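Side-chain contacts in mannitol dehydrogenase (Pseudomonas fluorescens, PDB 1LJ8), which binds NAD and, as a mannitol 2-dehydrogenase, probably catalyses the NAD-dependent oxidation of mannitol to fructose: residues A408-Y413 and E453-A458; G436-D441 and Q446-V451; S302-T307 and K384-T389; P388-L393 and E401-V406; I296-G301 and L337-N342. All blocks are in the same frame, centred on the assembly; numbering follows the deposited sequence.

Contact 1. Residues A408-Y413 and E453-A458; sequences AAWALY and EIFGTA
Trp410 and Phe455 meet through the far end of each ring, Trp410 CZ3 lying 3.6 Å from Phe455 CZ. The indole comes up to the edge of the phenyl ring, close to its plane, and its own plane is inclined to that approach, so the indole meets this edge obliquely and the two rings do not stack. A second, looser touch is made by Ile454, whose CD1 stands 4.2 Å from Trp410 CH2. Neighbouring positions on one short helix thus receive the same six-membered half of the indole. The backbones stay well apart, with Trp410 CA and Ile454 CA separated by 12.3 Å, which explains why a side chain as long as tryptophan suits the place. Its CG points anti to the backbone N (chi1 -175°), which carries the ring across the gap.

Behind this first shell, Ile454 also covers the phenylalanine: its CG2 methyl sits over the centre of the Phe455 ring, 3.4 Å above its plane, while the edge is turned to the indole. Leu448 packs against both Trp410 and Phe455, and the rings of Tyr308 and Phe382 meet Trp410 inclined to it. Directly after Phe455 the helix stops at Gly456, whose positive phi (74°) is easily adopted by glycine, and the chain turns away. Everything that touches is buried and apolar: an aromatic cluster in the hydrophobic core of the all-helical C-terminal domain, wedged between helix 401-413 and helix 452-455.

Contact 2. Residues G436-D441 and Q446-V451; sequences GLVSDD and QRLLAV
Leu437 and Leu448 interlock where two short helices, 431-437 and 444-448, follow one another in the helical C-terminal domain with a brief loop between them. On the packed side the leucines cross at about a right angle. Leu437 CD1 lies only 3.2 Å from Leu448 CD1, shorter than ordinary van der Waals contact, so the exact placing of these methyls is doubtful although their meeting is not. The same CD1 reaches Val451 CG2 at 3.9 Å, and Leu437 CD2 rests near the backbone O of Arg447. Branched aliphatic residues suit this place because one leucine fork can touch several neighbours; beneath it Leu448 continues inward to Trp410 and Ala411.

The other side is polar and looser. With its chain extended from CG to NE, Arg447 brings NH1 to Ser439 OG in the plane of the guanidinium, at 3.2 Å and with a bent N-H...O angle of 127°: a weak bond. Ser439 is itself engaged, OG donating to Gly436 O (3.1 Å) in the carbonyl plane, and that oxygen also accepts from Ser439 N. Asp440 carries a charge opposite to that of Arg447, but their charged atoms do not touch. A water links the backbone of segment 436-441 to the arginine: it donates to Leu437 O (2.8 Å), accepts from Asp440 N (2.9 Å), and takes a weak bond from Arg447 NH1.

Contact 3. Residues S302-T307 and K384-T389; sequences SHLALT and KFTVPT
Leu304 lays its branched end against the ring edge of Phe385, with CG near the plane of the ring and 3.7 Å from CD1. The two side chains cross at about a right angle. Leu304 CD1 and CD2 lie 4.0 and 4.2 Å from the same Phe385 CD1, so the fork straddles one corner of the ring. The CD1 methyl also reaches the next residue, 3.5 Å from Thr386 OG1. The threonine hydroxyl stands beside its own backbone N (chi1 -54°), which turns OG1 toward the leucine.

Leu304 belongs to the long helix 289-313, while Phe385 closes helix 378-385 and Thr386 sits at the junction before helix 387-396, in the N-cap position though without a capping bond from its side chain. One leucine therefore packs where two successive helices meet. Beyond the contact, the Phe385 side chain lies about 3 Å from that of Glu133 and about 4 Å from that of Asn191, both NAD-binding residues, so the C-terminal domain here abuts the cofactor-binding side of the protein.

Phenylalanine suits this border because a flat hydrocarbon ring can be gripped at its edge by leucine and still be close to polar neighbours. The contact is van der Waals packing, with a carbon-to-oxygen touch at Thr386, and no directed bond spans it, which implies that shape and burial hold the two helical elements together here.

Contact 4. Residues P388-L393 and E401-V406; sequences PTINRL and ERAALV
This is close helix-to-helix packing through an alanine, buried in the C-terminal domain, where Ala403 of helix 401-413 faces Ile390 and Leu393 of helix 387-396. The CB of Ala403 lies 3.6 Å from Ile390 CG1 and 4.0 Å from Leu393 CD1. One methyl is thus shared by two larger side chains a single helical turn apart, Ile390 meeting it with the CG1 methylene of its ethyl branch and Leu393 with one tip of its fork. Because alanine carries so little, the backbones come near each other: Ile390 CA and Ala403 CA are 6.3 Å apart. Ile390 CD1 goes on past the methyl to lie 4.2 Å from the carbonyl O of Ala403.

In both larger residues CG or CG1 sits beside the backbone N; for Ile390 (chi1 -70°) this swings the ethyl branch toward the partner helix, although its CB does not point straight at it. The two helices succeed each other in the chain and run roughly antiparallel, making a helical hairpin whose inner surface is lined by these aliphatic groups. Beta-branched isoleucine gives that surface a broad, stiff flank, and leucine gives it reach.

Polar residues lie round the hairpin and look to other helices. Arg402 forms a salt bridge with Asp338, Glu401 one with Arg471, and the main-chain O of Arg402 accepts from the hydroxyl of Tyr330. Ile390 and Ala404 also pack on Phe465 of helix 463-488.

Contact 5. Residues I296-G301 and L337-N342; sequences IGLLNG and LDVTPN
A crossing of two helices of the C-terminal domain, 289-313 and 325-339, is made at Gly297, where Val339 lies directly on bare backbone. Having no side chain, the glycine lets Val339 come down on its peptide: Val339 CG1 is 3.8 Å from Gly297 C and CG2 is 3.7 Å from Gly297 O, and the two CA atoms are only 6.4 Å apart. Valine fits because its two methyls lie side by side over one face of the Gly297 peptide, CG1 above C and CG2 nearer O.

Leu298 closes the flank. Its CD2 touches Val339 CG1 at 3.5 Å, a snug carbon pair, and reaches as far as Thr340 OG1 at 4.2 Å. That hydroxyl has its real partners elsewhere, bonding to Met335 O and Lys355 NZ. Both segments are irregular here: helix 289-313 takes a wider, pi-type turn, in which Gly301 N bonds to Ile296 O (2.9 Å), while segment 337-342 also has a pi-type turn at 337-339, and its residues 340-342 are 3-10.

Between the two segments the pairing is purely van der Waals, which implies that the fit depends on the close approach glycine permits.

All five contacts lie in the C-terminal domain, and chemistry follows burial. Contacts 1 and 4 are buried and apolar; contacts 3 and 5, the first buried and the second partly so, are mainly apolar but each brings in a threonine hydroxyl; contact 2, farthest of the five from the chain's centre, adds an arginine, a serine and a water at its exposed side. Helix 289-313 serves contacts 3 and 5, helix 387-396 contacts 3 and 4, and helix 401-413 contacts 1 and 4, so a continuous packing runs through them. Leu448 joins contact 1 to contact 2, and Val406 joins 4 to 3. Aromatic edges mark contacts 1 and 3, while alanine and glycine bring backbones close in 4 and 5.

Contact 1. Residues A408-Y413 and E453-A458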
# COMPACT_ATOMS: atom_id res chain seq x y z
N ALA A 408 5.74 -3.79 -20.86
CA ALA A 408 5.58 -3.09 -22.12
C ALA A 408 4.40 -2.08 -21.98
O ALA A 408 4.46 -0.92 -22.50
CB ALA A 408 5.27 -4.12 -23.26
N ALA A 409 3.33 -2.52 -21.32
CA ALA A 409 2.13 -1.65 -21.15
C ALA A 409 2.55 -0.42 -20.34
O ALA A 409 2.15 0.72 -20.65
CB ALA A 409 1.01 -2.42 -20.40
N TRP A 410 3.31 -0.64 -19.27
CA TRP A 410 3.78 0.50 -18.46
C TRP A 410 4.63 1.45 -19.32
O TRP A 410 4.48 2.68 -19.24
CB TRP A 410 4.64 0.01 -17.27
CG TRP A 410 5.06 1.12 -16.34
CD1 TRP A 410 4.22 1.99 -15.68
CD2 TRP A 410 6.40 1.43 -15.89
NE1 TRP A 410 4.96 2.81 -14.84
CE2 TRP A 410 6.28 2.50 -14.95
CE3 TRP A 410 7.66 0.93 -16.17
CZ2 TRP A 410 7.40 3.06 -14.30
CZ3 TRP A 410 8.79 1.49 -15.53
CH2 TRP A 410 8.64 2.55 -14.60
N ALA A 411 5.51 0.87 -20.16
CA ALA A 411 6.38 1.69 -20.99
C ALA A 411 5.58 2.60 -21.92
O ALA A 411 5.87 3.81 -22.04
CB ALA A 411 7.36 0.80 -21.84
N LEU A 412 4.56 2.03 -22.54
CA LEU A 412 3.75 2.82 -23.49
C LEU A 412 2.89 3.81 -22.71
O LEU A 412 2.75 4.96 -23.10
CB LEU A 412 2.86 1.91 -24.35
CG LEU A 412 2.06 2.64 -25.46
CD1 LEU A 412 2.99 3.42 -26.39
CD2 LEU A 412 1.28 1.67 -26.27
N TYR A 413 2.38 3.36 -21.57
CA TYR A 413 1.55 4.20 -20.69
C TYR A 413 2.33 5.46 -20.25
O TYR A 413 1.74 6.55 -20.12
CB TYR A 413 1.16 3.36 -19.48
CG TYR A 413 0.86 4.16 -18.24
CD1 TYR A 413 -0.44 4.58 -17.96
CD2 TYR A 413 1.87 4.46 -17.32
CE1 TYR A 413 -0.73 5.27 -16.79
CE2 TYR A 413 1.59 5.16 -16.11
CZ TYR A 413 0.29 5.55 -15.87
OH TYR A 413 -0.03 6.23 -14.70
N GLU A 453 17.17 -0.58 -9.78
CA GLU A 453 16.32 -0.55 -8.60
C GLU A 453 14.84 -0.77 -8.94
O GLU A 453 13.99 -0.82 -8.02
CB GLU A 453 16.47 0.77 -7.83
CG GLU A 453 16.06 1.98 -8.64
CD GLU A 453 17.19 2.56 -9.47
OE1 GLU A 453 18.11 1.81 -9.91
OE2 GLU A 453 17.12 3.78 -9.72
N ILE A 454 14.52 -0.89 -10.23
CA ILE A 454 13.14 -1.19 -10.62
C ILE A 454 13.10 -2.62 -11.15
O ILE A 454 12.29 -3.43 -10.69
CB ILE A 454 12.60 -0.25 -11.76
CG1 ILE A 454 12.62 1.21 -11.29
CG2 ILE A 454 11.15 -0.66 -12.16
CD1 ILE A 454 12.15 2.23 -12.39
N PHE A 455 13.98 -2.96 -12.09
CA PHE A 455 13.89 -4.27 -12.73
C PHE A 455 14.90 -5.34 -12.40
O PHE A 455 14.79 -6.46 -12.91
CB PHE A 455 13.84 -4.12 -14.26
CG PHE A 455 12.65 -3.31 -14.74
CD1 PHE A 455 12.81 -1.98 -15.17
CD2 PHE A 455 11.37 -3.86 -14.72
CE1 PHE A 455 11.71 -1.21 -15.56
CE2 PHE A 455 10.24 -3.09 -15.12
CZ PHE A 455 10.41 -1.77 -15.53
N GLY A 456 15.89 -5.03 -11.58
CA GLY A 456 16.86 -6.05 -11.23
C GLY A 456 17.83 -6.38 -12.33
O GLY A 456 17.91 -5.65 -13.32
N THR A 457 18.58 -7.48 -12.17
CA THR A 457 19.62 -7.82 -13.14
C THR A 457 19.34 -8.99 -14.07
O THR A 457 20.10 -9.20 -15.01
CB THR A 457 20.96 -8.10 -12.42
OG1 THR A 457 20.77 -9.15 -11.46
CG2 THR A 457 21.45 -6.84 -11.70
N ALA A 458 18.28 -9.74 -13.83
CA ALA A 458 17.93 -10.87 -14.71
C ALA A 458 17.24 -10.37 -15.97
O ALA A 458 17.62 -10.74 -17.08
CB ALA A 458 17.00 -11.85 -13.99

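Contact 2. Residues G436-D441 and Q446-V451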
# COMPACT_ATOMS: atom_id res chain seq x y z
N GLY A 436 11.37 10.07 -19.17
CA GLY A 436 12.60 10.26 -19.92
C GLY A 436 13.07 8.98 -20.60
O GLY A 436 13.52 9.00 -21.74
N LEU A 437 12.92 7.84 -19.91
CA LEU A 437 13.35 6.54 -20.42
C LEU A 437 12.59 6.11 -21.68
O LEU A 437 13.06 5.23 -22.41
CB LEU A 437 13.12 5.45 -19.35
CG LEU A 437 13.70 5.69 -17.95
CD1 LEU A 437 13.07 4.73 -16.92
CD2 LEU A 437 15.22 5.50 -18.02
N VAL A 438 11.41 6.68 -21.92
CA VAL A 438 10.65 6.28 -23.10
C VAL A 438 10.51 7.36 -24.18
O VAL A 438 9.62 7.30 -25.01
CB VAL A 438 9.24 5.75 -22.70
CG1 VAL A 438 9.38 4.64 -21.69
CG2 VAL A 438 8.38 6.88 -22.12
N SER A 439 11.42 8.32 -24.18
CA SER A 439 11.39 9.40 -25.16
C SER A 439 11.77 8.93 -26.59
O SER A 439 11.39 9.55 -27.59
CB SER A 439 12.30 10.53 -24.69
OG SER A 439 13.64 10.11 -24.67
N ASP A 440 12.49 7.82 -26.68
CA ASP A 440 12.91 7.28 -27.98
C ASP A 440 12.48 5.81 -28.06
O ASP A 440 13.06 4.98 -27.34
CB ASP A 440 14.43 7.38 -28.07
CG ASP A 440 14.97 7.10 -29.47
OD1 ASP A 440 14.62 6.06 -30.09
OD2 ASP A 440 15.78 7.92 -29.93
N ASP A 441 11.50 5.49 -28.91
CA ASP A 441 11.00 4.11 -29.02
C ASP A 441 12.11 3.10 -29.25
O ASP A 441 12.11 2.01 -28.66
CB ASP A 441 10.02 3.94 -30.19
CG ASP A 441 8.56 4.15 -29.81
OD1 ASP A 441 7.71 3.82 -30.66
OD2 ASP A 441 8.23 4.63 -28.70
N GLN A 446 16.68 -0.65 -24.08
CA GLN A 446 18.01 -0.44 -23.52
C GLN A 446 18.02 0.48 -22.30
O GLN A 446 18.83 0.30 -21.38
CB GLN A 446 18.94 0.16 -24.59
CG GLN A 446 20.35 0.42 -24.12
CD GLN A 446 21.17 -0.84 -23.89
OE1 GLN A 446 22.39 -0.77 -23.69
NE2 GLN A 446 20.50 -2.01 -23.92
N ARG A 447 17.12 1.46 -22.28
CA ARG A 447 17.09 2.41 -21.17
C ARG A 447 16.17 2.01 -20.02
O ARG A 447 16.58 2.03 -18.86
CB ARG A 447 16.66 3.79 -21.65
CG ARG A 447 17.62 4.49 -22.64
CD ARG A 447 16.93 5.73 -23.20
NE ARG A 447 17.80 6.62 -23.95
CZ ARG A 447 17.38 7.71 -24.58
NH1 ARG A 447 16.08 8.05 -24.56
NH2 ARG A 447 18.26 8.49 -25.22
N LEU A 448 14.92 1.71 -20.35
CA LEU A 448 13.95 1.38 -19.31
C LEU A 448 14.28 0.10 -18.56
O LEU A 448 14.23 0.09 -17.34
CB LEU A 448 12.54 1.29 -19.90
CG LEU A 448 11.46 1.00 -18.85
CD1 LEU A 448 11.35 2.19 -17.90
CD2 LEU A 448 10.13 0.79 -19.51
N LEU A 449 14.68 -0.95 -19.27
CA LEU A 449 14.96 -2.20 -18.59
C LEU A 449 16.27 -2.23 -17.81
O LEU A 449 16.50 -3.16 -17.03
CB LEU A 449 14.92 -3.37 -19.60
CG LEU A 449 13.61 -3.56 -20.37
CD1 LEU A 449 13.71 -4.83 -21.28
CD2 LEU A 449 12.43 -3.70 -19.38
N ALA A 450 17.12 -1.22 -18.02
CA ALA A 450 18.41 -1.09 -17.33
C ALA A 450 18.35 -0.36 -15.96
O ALA A 450 19.39 -0.16 -15.32
CB ALA A 450 19.41 -0.36 -18.27
N VAL A 451 17.17 0.02 -15.49
CA VAL A 451 17.07 0.68 -14.17
C VAL A 451 17.04 -0.43 -13.11
O VAL A 451 15.99 -1.02 -12.83
CB VAL A 451 15.85 1.58 -14.06
CG1 VAL A 451 15.91 2.32 -12.71
CG2 VAL A 451 15.82 2.59 -15.27
O HOH W 1 13.87 6.05 -24.92

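Contact 3. Residues S302-T307 and K384-T389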
# COMPACT_ATOMS: atom_id res chain seq x y z
N SER A 302 -1.87 -9.00 -10.22
CA SER A 302 -2.95 -8.88 -11.21
C SER A 302 -3.35 -7.42 -11.40
O SER A 302 -3.64 -6.99 -12.53
CB SER A 302 -4.18 -9.70 -10.76
OG SER A 302 -3.88 -11.08 -10.93
N HIS A 303 -3.33 -6.65 -10.30
CA HIS A 303 -3.69 -5.22 -10.40
C HIS A 303 -2.75 -4.57 -11.41
O HIS A 303 -3.21 -3.85 -12.30
CB HIS A 303 -3.53 -4.51 -9.05
CG HIS A 303 -4.81 -4.19 -8.34
ND1 HIS A 303 -4.82 -3.69 -7.05
CD2 HIS A 303 -6.11 -4.28 -8.73
CE1 HIS A 303 -6.08 -3.49 -6.67
NE2 HIS A 303 -6.87 -3.84 -7.67
N LEU A 304 -1.43 -4.78 -11.27
CA LEU A 304 -0.52 -4.14 -12.25
C LEU A 304 -0.73 -4.65 -13.65
O LEU A 304 -0.66 -3.88 -14.63
CB LEU A 304 0.96 -4.32 -11.89
CG LEU A 304 1.56 -3.57 -10.72
CD1 LEU A 304 3.09 -3.46 -10.94
CD2 LEU A 304 1.01 -2.12 -10.66
N ALA A 305 -1.01 -5.94 -13.78
CA ALA A 305 -1.24 -6.49 -15.12
C ALA A 305 -2.47 -5.87 -15.79
O ALA A 305 -2.52 -5.71 -17.01
CB ALA A 305 -1.40 -8.04 -15.05
N LEU A 306 -3.48 -5.53 -15.00
CA LEU A 306 -4.67 -4.91 -15.56
C LEU A 306 -4.59 -3.40 -15.79
O LEU A 306 -5.16 -2.82 -16.74
CB LEU A 306 -5.86 -5.07 -14.60
CG LEU A 306 -6.31 -6.48 -14.24
CD1 LEU A 306 -7.36 -6.44 -13.07
CD2 LEU A 306 -6.93 -7.06 -15.53
N THR A 307 -3.88 -2.76 -14.89
CA THR A 307 -3.95 -1.30 -14.83
C THR A 307 -3.33 -0.45 -15.91
O THR A 307 -3.93 0.58 -16.32
CB THR A 307 -3.49 -0.85 -13.42
OG1 THR A 307 -4.16 0.39 -13.10
CG2 THR A 307 -1.96 -0.61 -13.36
N LYS A 384 8.21 -5.06 -6.36
CA LYS A 384 7.50 -5.80 -5.32
C LYS A 384 6.46 -6.76 -5.88
O LYS A 384 6.34 -7.89 -5.40
CB LYS A 384 6.74 -4.86 -4.38
CG LYS A 384 7.54 -4.39 -3.19
CD LYS A 384 8.71 -3.55 -3.60
CE LYS A 384 9.50 -3.12 -2.35
NZ LYS A 384 10.78 -2.46 -2.72
N PHE A 385 5.72 -6.30 -6.89
CA PHE A 385 4.56 -7.05 -7.38
C PHE A 385 4.74 -7.96 -8.57
O PHE A 385 3.99 -8.95 -8.69
CB PHE A 385 3.41 -6.10 -7.82
CG PHE A 385 2.93 -5.13 -6.76
CD1 PHE A 385 2.05 -4.09 -7.13
CD2 PHE A 385 3.31 -5.24 -5.40
CE1 PHE A 385 1.54 -3.17 -6.14
CE2 PHE A 385 2.82 -4.32 -4.41
CZ PHE A 385 1.94 -3.30 -4.79
N THR A 386 5.70 -7.60 -9.44
CA THR A 386 5.83 -8.27 -10.74
C THR A 386 7.21 -8.83 -11.07
O THR A 386 7.34 -9.93 -11.60
CB THR A 386 5.43 -7.24 -11.80
OG1 THR A 386 4.13 -6.74 -11.47
CG2 THR A 386 5.48 -7.84 -13.24
N VAL A 387 8.25 -8.07 -10.75
CA VAL A 387 9.57 -8.56 -11.05
C VAL A 387 9.91 -9.92 -10.41
O VAL A 387 10.58 -10.73 -11.04
CB VAL A 387 10.65 -7.48 -10.73
CG1 VAL A 387 12.05 -8.04 -10.98
CG2 VAL A 387 10.44 -6.26 -11.65
N PRO A 388 9.48 -10.18 -9.15
CA PRO A 388 9.83 -11.51 -8.57
C PRO A 388 9.27 -12.66 -9.43
O PRO A 388 9.96 -13.68 -9.68
CB PRO A 388 9.20 -11.44 -7.18
CG PRO A 388 9.43 -10.00 -6.81
CD PRO A 388 8.97 -9.28 -8.09
N THR A 389 8.06 -12.46 -9.92
CA THR A 389 7.43 -13.44 -10.80
C THR A 389 8.23 -13.55 -12.10
O THR A 389 8.53 -14.66 -12.55
CB THR A 389 5.94 -13.03 -11.11
OG1 THR A 389 5.18 -13.16 -9.89
CG2 THR A 389 5.32 -13.91 -12.22

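Contact 4. Residues P388-L393 and E401-V406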
# COMPACT_ATOMS: atom_id res chain seq x y z
N PRO A 388 9.48 -10.18 -9.15
CA PRO A 388 9.83 -11.51 -8.57
C PRO A 388 9.27 -12.66 -9.43
O PRO A 388 9.96 -13.68 -9.68
CB PRO A 388 9.20 -11.44 -7.18
CG PRO A 388 9.43 -10.00 -6.81
CD PRO A 388 8.97 -9.28 -8.09
N THR A 389 8.06 -12.46 -9.92
CA THR A 389 7.43 -13.44 -10.80
C THR A 389 8.23 -13.55 -12.10
O THR A 389 8.53 -14.66 -12.55
CB THR A 389 5.94 -13.03 -11.11
OG1 THR A 389 5.18 -13.16 -9.89
CG2 THR A 389 5.32 -13.91 -12.22
N ILE A 390 8.55 -12.41 -12.73
CA ILE A 390 9.32 -12.42 -13.98
C ILE A 390 10.66 -13.15 -13.77
O ILE A 390 11.06 -13.97 -14.60
CB ILE A 390 9.62 -10.99 -14.49
CG1 ILE A 390 8.30 -10.37 -14.99
CG2 ILE A 390 10.64 -11.02 -15.67
CD1 ILE A 390 8.42 -8.87 -15.25
N ASN A 391 11.34 -12.83 -12.68
CA ASN A 391 12.65 -13.47 -12.46
C ASN A 391 12.54 -14.99 -12.38
O ASN A 391 13.43 -15.73 -12.82
CB ASN A 391 13.31 -12.98 -11.15
CG ASN A 391 13.82 -11.56 -11.25
OD1 ASN A 391 13.96 -11.01 -12.35
ND2 ASN A 391 14.07 -10.93 -10.08
N ARG A 392 11.47 -15.45 -11.76
CA ARG A 392 11.28 -16.89 -11.64
C ARG A 392 11.01 -17.48 -13.03
O ARG A 392 11.48 -18.56 -13.38
CB ARG A 392 10.11 -17.17 -10.66
CG ARG A 392 9.63 -18.63 -10.60
CD ARG A 392 10.78 -19.57 -10.08
NE ARG A 392 10.20 -20.87 -9.74
CZ ARG A 392 9.64 -21.14 -8.55
NH1 ARG A 392 9.61 -20.23 -7.59
NH2 ARG A 392 9.07 -22.33 -8.35
N LEU A 393 10.23 -16.78 -13.84
CA LEU A 393 9.96 -17.31 -15.18
C LEU A 393 11.26 -17.38 -15.99
O LEU A 393 11.51 -18.35 -16.71
CB LEU A 393 8.95 -16.43 -15.93
CG LEU A 393 7.57 -16.26 -15.25
CD1 LEU A 393 6.65 -15.29 -16.05
CD2 LEU A 393 6.91 -17.64 -15.15
N GLU A 401 6.05 -13.98 -21.94
CA GLU A 401 5.23 -13.04 -22.69
C GLU A 401 4.13 -12.31 -21.95
O GLU A 401 3.97 -11.10 -22.13
CB GLU A 401 4.62 -13.72 -23.91
CG GLU A 401 4.43 -12.75 -25.04
CD GLU A 401 5.54 -12.91 -26.07
OE1 GLU A 401 6.58 -13.56 -25.75
OE2 GLU A 401 5.38 -12.39 -27.18
N ARG A 402 3.33 -13.03 -21.15
CA ARG A 402 2.27 -12.34 -20.43
C ARG A 402 2.83 -11.36 -19.43
O ARG A 402 2.26 -10.27 -19.25
CB ARG A 402 1.37 -13.31 -19.69
CG ARG A 402 0.49 -14.26 -20.60
CD ARG A 402 -0.19 -15.31 -19.72
NE ARG A 402 0.79 -16.31 -19.28
CZ ARG A 402 1.18 -17.36 -20.00
NH1 ARG A 402 0.67 -17.61 -21.22
NH2 ARG A 402 2.14 -18.13 -19.54
N ALA A 403 3.93 -11.73 -18.76
CA ALA A 403 4.51 -10.81 -17.76
C ALA A 403 5.22 -9.65 -18.44
O ALA A 403 5.23 -8.51 -17.95
CB ALA A 403 5.48 -11.58 -16.84
N ALA A 404 5.84 -9.95 -19.59
CA ALA A 404 6.52 -8.90 -20.35
C ALA A 404 5.52 -7.86 -20.81
O ALA A 404 5.85 -6.68 -20.90
CB ALA A 404 7.29 -9.51 -21.62
N LEU A 405 4.30 -8.29 -21.11
CA LEU A 405 3.27 -7.34 -21.58
C LEU A 405 2.97 -6.31 -20.49
O LEU A 405 2.68 -5.17 -20.82
CB LEU A 405 1.97 -8.09 -22.00
CG LEU A 405 0.82 -7.18 -22.48
CD1 LEU A 405 1.27 -6.42 -23.77
CD2 LEU A 405 -0.45 -8.03 -22.78
N VAL A 406 3.02 -6.71 -19.21
CA VAL A 406 2.76 -5.74 -18.14
C VAL A 406 3.80 -4.60 -18.20
O VAL A 406 3.48 -3.41 -18.04
CB VAL A 406 2.85 -6.39 -16.73
CG1 VAL A 406 2.46 -5.33 -15.66
CG2 VAL A 406 1.94 -7.63 -16.64

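Contact 5. Residues I296-G301 and L337-N342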
# COMPACT_ATOMS: atom_id res chain seq x y z
N ILE A 296 0.38 -10.66 -2.49
CA ILE A 296 1.15 -9.72 -3.32
C ILE A 296 1.29 -10.27 -4.76
O ILE A 296 1.10 -9.55 -5.75
CB ILE A 296 2.56 -9.50 -2.74
CG1 ILE A 296 2.48 -8.77 -1.37
CG2 ILE A 296 3.40 -8.67 -3.74
CD1 ILE A 296 2.01 -7.34 -1.49
N GLY A 297 1.59 -11.56 -4.88
CA GLY A 297 1.79 -12.14 -6.22
C GLY A 297 0.55 -12.18 -7.09
O GLY A 297 0.57 -11.89 -8.30
N LEU A 298 -0.55 -12.57 -6.47
CA LEU A 298 -1.82 -12.71 -7.16
C LEU A 298 -2.67 -11.46 -7.20
O LEU A 298 -3.14 -11.09 -8.27
CB LEU A 298 -2.64 -13.87 -6.52
CG LEU A 298 -2.00 -15.27 -6.68
CD1 LEU A 298 -2.86 -16.30 -5.84
CD2 LEU A 298 -1.96 -15.66 -8.18
N LEU A 299 -2.90 -10.82 -6.06
CA LEU A 299 -3.78 -9.64 -6.09
C LEU A 299 -3.04 -8.44 -6.65
O LEU A 299 -3.43 -7.88 -7.68
CB LEU A 299 -4.33 -9.34 -4.68
CG LEU A 299 -5.50 -8.34 -4.61
CD1 LEU A 299 -6.19 -8.48 -3.22
CD2 LEU A 299 -4.95 -6.87 -4.79
N ASN A 300 -1.93 -8.06 -6.02
CA ASN A 300 -1.22 -6.88 -6.54
C ASN A 300 -0.61 -7.12 -7.90
O ASN A 300 -0.58 -6.23 -8.73
CB ASN A 300 -0.19 -6.42 -5.51
CG ASN A 300 -0.87 -6.04 -4.18
OD1 ASN A 300 -0.89 -6.81 -3.22
ND2 ASN A 300 -1.45 -4.84 -4.13
N GLY A 301 -0.09 -8.33 -8.13
CA GLY A 301 0.44 -8.64 -9.43
C GLY A 301 -0.65 -8.50 -10.49
O GLY A 301 -0.39 -7.95 -11.55
N LEU A 337 -0.99 -19.53 -14.78
CA LEU A 337 0.21 -20.09 -15.41
C LEU A 337 1.53 -19.49 -14.98
O LEU A 337 2.56 -20.18 -14.99
CB LEU A 337 0.10 -19.94 -16.92
CG LEU A 337 -1.20 -20.48 -17.54
CD1 LEU A 337 -1.27 -20.06 -19.00
CD2 LEU A 337 -1.23 -22.01 -17.40
N ASP A 338 1.51 -18.22 -14.58
CA ASP A 338 2.78 -17.58 -14.23
C ASP A 338 3.05 -17.49 -12.75
O ASP A 338 4.15 -17.82 -12.31
CB ASP A 338 2.86 -16.17 -14.88
CG ASP A 338 2.72 -16.21 -16.42
OD1 ASP A 338 3.16 -17.24 -17.01
OD2 ASP A 338 2.20 -15.24 -17.04
N VAL A 339 2.05 -17.07 -11.98
CA VAL A 339 2.26 -16.90 -10.54
C VAL A 339 2.04 -18.15 -9.69
O VAL A 339 2.88 -18.49 -8.87
CB VAL A 339 1.31 -15.74 -9.98
CG1 VAL A 339 1.51 -15.59 -8.45
CG2 VAL A 339 1.62 -14.41 -10.75
N THR A 340 0.92 -18.83 -9.90
CA THR A 340 0.57 -19.98 -9.05
C THR A 340 1.65 -21.02 -8.84
O THR A 340 1.92 -21.41 -7.69
CB THR A 340 -0.77 -20.64 -9.54
OG1 THR A 340 -1.85 -19.71 -9.33
CG2 THR A 340 -1.07 -21.90 -8.73
N PRO A 341 2.32 -21.46 -9.91
CA PRO A 341 3.38 -22.48 -9.73
C PRO A 341 4.54 -22.02 -8.85
O PRO A 341 5.37 -22.84 -8.42
CB PRO A 341 3.89 -22.75 -11.16
CG PRO A 341 2.74 -22.36 -12.06
CD PRO A 341 2.18 -21.09 -11.34
N ASN A 342 4.65 -20.72 -8.62
CA ASN A 342 5.78 -20.19 -7.85
C ASN A 342 5.49 -20.06 -6.35
O ASN A 342 6.41 -19.77 -5.56
CB ASN A 342 6.16 -18.77 -8.33
CG ASN A 342 6.30 -18.64 -9.84
OD1 ASN A 342 6.44 -19.64 -10.55
ND2 ASN A 342 6.28 -17.40 -10.34